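Local atomic coordinates of copper chaperone PCu(A)C (Methylosinus trichosporium OB3b, PDB entry 6P1F), a protein that probably acts as a copper chaperone, its PCu(A)C domain binding copper through a histidine brace and offering a second site for zinc. Residues M29-S34 against V75-G80; Q53-P58 against G81-L86. All coordinates share one frame; numbering follows the deposited sequence.

Contact 1 of 2, residues M29-S34 against V75-G80; sequences MLVVNS and VTMAPG
An antiparallel beta bridge, V31 opposite V75, joins strand 24-33 to the opening residues of the broken strand 73-89. The hydrogen-bonded pair closes with V31 N to V75 O at 2.9 Å and V75 N to V31 O at 2.8 Å, and the two valine side chains lie on the same face as M29 and M77. Beyond this bridge the backbone pairing stops, and the side chain of M77 takes the place of the next carbonyl partner. M77 reaches across to the backbone of M29: its CG lies 3.2 Å from M29 O, while its SD accepts a weak hydrogen bond from M29 N at 3.5 Å. In the all-beta PCu(A)C domain this is where strand 73-89 is interrupted before it resumes at H83. With CG set beside its own backbone N (chi1 -63°) and the chain extended beyond, M77 runs alongside M29, both pointing the same way; its CE comes 3.9 Å from M29 CG and 4.3 Å from V31 CG2. M29 also packs on I10 and L41. On the face away from these methionines L30 and T76 lie side by side, and L30 CD1 reaches V75 O at 3.4 Å.

Contact 2 of 2, residues Q53-P58 against G81-L86; sequences QFHIAP and GSHVEL
H55 and H83 stand side by side on one face of an antiparallel strand pair, 49-55 against the later part of 73-89, from H83 on, their rings nearly parallel (6°) but slid apart so that they barely overlap. The centroids are 4.6 Å apart. Contact over the ring face comes from H55 CB, which sits toward the rim of the H83 ring in a CH-pi contact, 3.8 Å from the centroid. In the PCu(A)C domain both histidines and E85 are zinc ligands, although no zinc is bound here. Placing CG between the backbone N and carbonyl carbon (chi1 65°) brings the H83 ring back toward G81, where ND1 donates a nearly straight bond to G81 O at 3.0 Å, in the ring plane. This holds the ring's rotation, with NE2 3.5 Å from H55 CD2. An alanine in place of H83 would probably leave G81 O without this donor and H55 CB without its aromatic cover, besides costing the site a zinc ligand. H55 ND1 bonds to L60 O; E85 crosses the H55 ring obliquely, its carboxylate turned 58° from it and OE1 held by R24 in a salt bridge. Four backbone hydrogen bonds join Q53 to E85 and H55 to H83. On the other side of the sheet, the F54 and V84 side chains run alongside each other, V84 CG2 meeting F54 CD1 at 3.6 Å. Past the strand end, one water accepts from A57 N and lies 2.7 Å from S82 OG.

Strand 73-89 carries one side of both contacts: contact 1 ties its start to strand 24-33, and contact 2 ties its later part, from H83 on, to strand 49-55, with centres 9 Å apart. M77 connects them. Its CB lies 3.2 Å from S82 O, and its SD lies 3.8 Å from both H83 CA and V84 CG2, so the methionine of contact 1 packs against the backbone that carries a zinc ligand. Contact 2 supplies H55, H83 and E85 to the zinc site, which H59 completes among the known ligands. Contact 1 supplies no metal ligand, but the L30 side chain lies about 6 Å from that of H12, a copper ligand.

Contact 1 of 2, residues M29-S34 against V75-G80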
# COMPACT_ATOMS: atom_id res chain seq x y z
N MET A 29 4.64 -0.69 1.15
CA MET A 29 4.67 0.07 2.39
C MET A 29 4.84 -0.89 3.54
O MET A 29 4.37 -2.02 3.49
CB MET A 29 3.38 0.87 2.57
CG MET A 29 2.11 0.00 2.53
SD MET A 29 0.62 1.07 2.51
CE MET A 29 -0.67 -0.17 2.25
N LEU A 30 5.49 -0.42 4.60
CA LEU A 30 5.59 -1.20 5.82
C LEU A 30 4.39 -0.88 6.68
O LEU A 30 4.19 0.30 7.01
CB LEU A 30 6.91 -0.84 6.54
CG LEU A 30 7.10 -1.30 7.99
CD1 LEU A 30 6.89 -2.79 8.13
CD2 LEU A 30 8.52 -0.93 8.37
N VAL A 31 3.57 -1.88 6.98
CA VAL A 31 2.39 -1.64 7.82
C VAL A 31 2.61 -2.28 9.17
O VAL A 31 2.96 -3.46 9.26
CB VAL A 31 1.13 -2.24 7.17
CG1 VAL A 31 -0.10 -1.97 8.05
CG2 VAL A 31 0.93 -1.68 5.76
N VAL A 32 2.40 -1.53 10.24
CA VAL A 32 2.68 -2.08 11.55
C VAL A 32 1.44 -1.96 12.42
O VAL A 32 0.83 -0.90 12.49
CB VAL A 32 3.86 -1.35 12.24
CG1 VAL A 32 4.02 -1.85 13.64
CG2 VAL A 32 5.17 -1.53 11.44
N ASN A 33 1.01 -3.07 13.01
CA ASN A 33 -0.05 -2.99 14.01
C ASN A 33 0.54 -3.16 15.39
O ASN A 33 0.95 -4.27 15.76
CB ASN A 33 -1.13 -4.06 13.76
CG ASN A 33 -2.24 -4.00 14.80
OD1 ASN A 33 -2.47 -2.96 15.42
ND2 ASN A 33 -2.99 -5.11 14.97
N SER A 34 0.60 -2.06 16.16
CA SER A 34 1.12 -2.13 17.52
C SER A 34 0.04 -2.40 18.55
O SER A 34 0.35 -2.40 19.74
CB SER A 34 1.85 -0.83 17.89
OG SER A 34 3.02 -0.79 17.14
N VAL A 75 3.50 -6.06 8.25
CA VAL A 75 3.64 -6.51 6.87
C VAL A 75 4.76 -5.70 6.24
O VAL A 75 4.67 -4.47 6.17
CB VAL A 75 2.35 -6.34 6.08
CG1 VAL A 75 2.56 -6.72 4.62
CG2 VAL A 75 1.24 -7.18 6.72
N THR A 76 5.83 -6.38 5.81
CA THR A 76 6.94 -5.71 5.12
C THR A 76 6.76 -5.95 3.62
O THR A 76 6.40 -7.03 3.20
CB THR A 76 8.31 -6.21 5.60
OG1 THR A 76 8.41 -6.07 7.03
CG2 THR A 76 9.41 -5.39 4.97
N MET A 77 6.94 -4.91 2.81
CA MET A 77 6.71 -5.03 1.38
C MET A 77 7.92 -4.56 0.60
O MET A 77 8.56 -3.56 0.99
CB MET A 77 5.51 -4.19 0.96
CG MET A 77 4.20 -4.62 1.59
SD MET A 77 2.86 -3.71 0.84
CE MET A 77 1.60 -3.87 2.10
N ALA A 78 8.20 -5.22 -0.52
CA ALA A 78 9.29 -4.83 -1.41
C ALA A 78 9.11 -5.57 -2.71
O ALA A 78 8.40 -6.59 -2.76
CB ALA A 78 10.65 -5.15 -0.77
N PRO A 79 9.72 -5.06 -3.79
CA PRO A 79 9.63 -5.83 -5.04
C PRO A 79 10.10 -7.29 -4.89
O PRO A 79 11.13 -7.57 -4.28
CB PRO A 79 10.57 -5.06 -5.99
CG PRO A 79 10.57 -3.65 -5.46
CD PRO A 79 10.32 -3.72 -3.96
N GLY A 80 9.32 -8.22 -5.43
CA GLY A 80 9.64 -9.62 -5.25
C GLY A 80 9.09 -10.25 -3.99
O GLY A 80 9.18 -11.48 -3.80

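Contact 2 of 2, residues Q53-P58 against G81-L86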
# COMPACT_ATOMS: atom_id res chain seq x y z
N GLN A 53 -5.16 -4.92 -5.03
CA GLN A 53 -5.01 -6.33 -4.73
C GLN A 53 -3.76 -6.52 -3.90
O GLN A 53 -2.63 -6.19 -4.32
CB GLN A 53 -4.93 -7.18 -6.02
CG GLN A 53 -6.13 -6.98 -6.93
CD GLN A 53 -5.98 -7.61 -8.31
OE1 GLN A 53 -4.91 -8.11 -8.68
NE2 GLN A 53 -7.05 -7.56 -9.10
N PHE A 54 -3.96 -7.04 -2.71
CA PHE A 54 -2.85 -7.29 -1.82
C PHE A 54 -2.27 -8.66 -2.07
O PHE A 54 -2.99 -9.65 -2.23
CB PHE A 54 -3.28 -7.16 -0.37
CG PHE A 54 -3.83 -5.80 -0.01
CD1 PHE A 54 -2.98 -4.75 0.22
CD2 PHE A 54 -5.19 -5.59 0.11
CE1 PHE A 54 -3.49 -3.49 0.57
CE2 PHE A 54 -5.70 -4.35 0.48
CZ PHE A 54 -4.84 -3.30 0.70
N HIS A 55 -0.95 -8.71 -2.16
CA HIS A 55 -0.23 -9.97 -2.25
C HIS A 55 0.66 -10.10 -1.04
O HIS A 55 1.66 -9.41 -0.93
CB HIS A 55 0.60 -10.01 -3.53
CG HIS A 55 -0.22 -9.99 -4.78
ND1 HIS A 55 -0.44 -11.13 -5.52
CD2 HIS A 55 -0.87 -8.99 -5.41
CE1 HIS A 55 -1.18 -10.83 -6.57
NE2 HIS A 55 -1.45 -9.54 -6.53
N ILE A 56 0.29 -10.98 -0.11
CA ILE A 56 1.03 -11.03 1.14
C ILE A 56 1.39 -12.47 1.45
O ILE A 56 0.79 -13.40 0.92
CB ILE A 56 0.22 -10.42 2.32
CG1 ILE A 56 -1.04 -11.23 2.59
CG2 ILE A 56 -0.13 -8.93 2.04
CD1 ILE A 56 -1.74 -10.84 3.88
N ALA A 57 2.41 -12.65 2.27
CA ALA A 57 2.88 -13.98 2.63
C ALA A 57 1.97 -14.63 3.66
O ALA A 57 1.31 -13.94 4.44
CB ALA A 57 4.31 -13.90 3.16
N PRO A 58 1.88 -15.97 3.64
CA PRO A 58 2.49 -16.82 2.62
C PRO A 58 1.61 -16.89 1.36
O PRO A 58 0.46 -16.44 1.41
CB PRO A 58 2.57 -18.17 3.31
CG PRO A 58 1.38 -18.17 4.22
CD PRO A 58 1.20 -16.75 4.69
N GLY A 81 8.51 -9.43 -3.12
CA GLY A 81 7.98 -9.91 -1.87
C GLY A 81 6.52 -9.48 -1.77
O GLY A 81 5.84 -9.38 -2.80
N SER A 82 6.05 -9.25 -0.56
CA SER A 82 4.66 -8.78 -0.40
C SER A 82 4.49 -7.41 -1.04
O SER A 82 5.40 -6.61 -1.06
CB SER A 82 4.30 -8.71 1.09
OG SER A 82 4.52 -9.99 1.70
N HIS A 83 3.30 -7.11 -1.55
CA HIS A 83 3.14 -5.85 -2.26
C HIS A 83 1.68 -5.63 -2.52
O HIS A 83 0.85 -6.54 -2.35
CB HIS A 83 3.90 -5.86 -3.61
CG HIS A 83 3.37 -6.85 -4.60
ND1 HIS A 83 3.75 -8.17 -4.59
CD2 HIS A 83 2.51 -6.70 -5.63
CE1 HIS A 83 3.12 -8.80 -5.58
NE2 HIS A 83 2.38 -7.94 -6.23
N VAL A 84 1.36 -4.41 -2.92
CA VAL A 84 0.03 -4.07 -3.35
C VAL A 84 0.02 -3.83 -4.85
O VAL A 84 0.86 -3.10 -5.35
CB VAL A 84 -0.45 -2.79 -2.66
CG1 VAL A 84 -1.92 -2.53 -2.98
CG2 VAL A 84 -0.19 -2.87 -1.17
N GLU A 85 -0.93 -4.43 -5.57
CA GLU A 85 -1.10 -4.06 -6.97
C GLU A 85 -2.19 -3.00 -7.08
O GLU A 85 -3.28 -3.18 -6.54
CB GLU A 85 -1.45 -5.27 -7.83
CG GLU A 85 -0.24 -6.08 -8.20
CD GLU A 85 -0.28 -6.50 -9.65
OE1 GLU A 85 -0.90 -7.54 -9.93
OE2 GLU A 85 0.30 -5.77 -10.50
N LEU A 86 -1.87 -1.88 -7.71
CA LEU A 86 -2.86 -0.84 -8.03
C LEU A 86 -3.42 -1.15 -9.40
O LEU A 86 -2.66 -1.28 -10.36
CB LEU A 86 -2.20 0.54 -8.04
CG LEU A 86 -1.38 0.84 -6.78
CD1 LEU A 86 -0.74 2.25 -6.87
CD2 LEU A 86 -2.22 0.68 -5.53
O HOH W 1 3.71 -10.43 4.29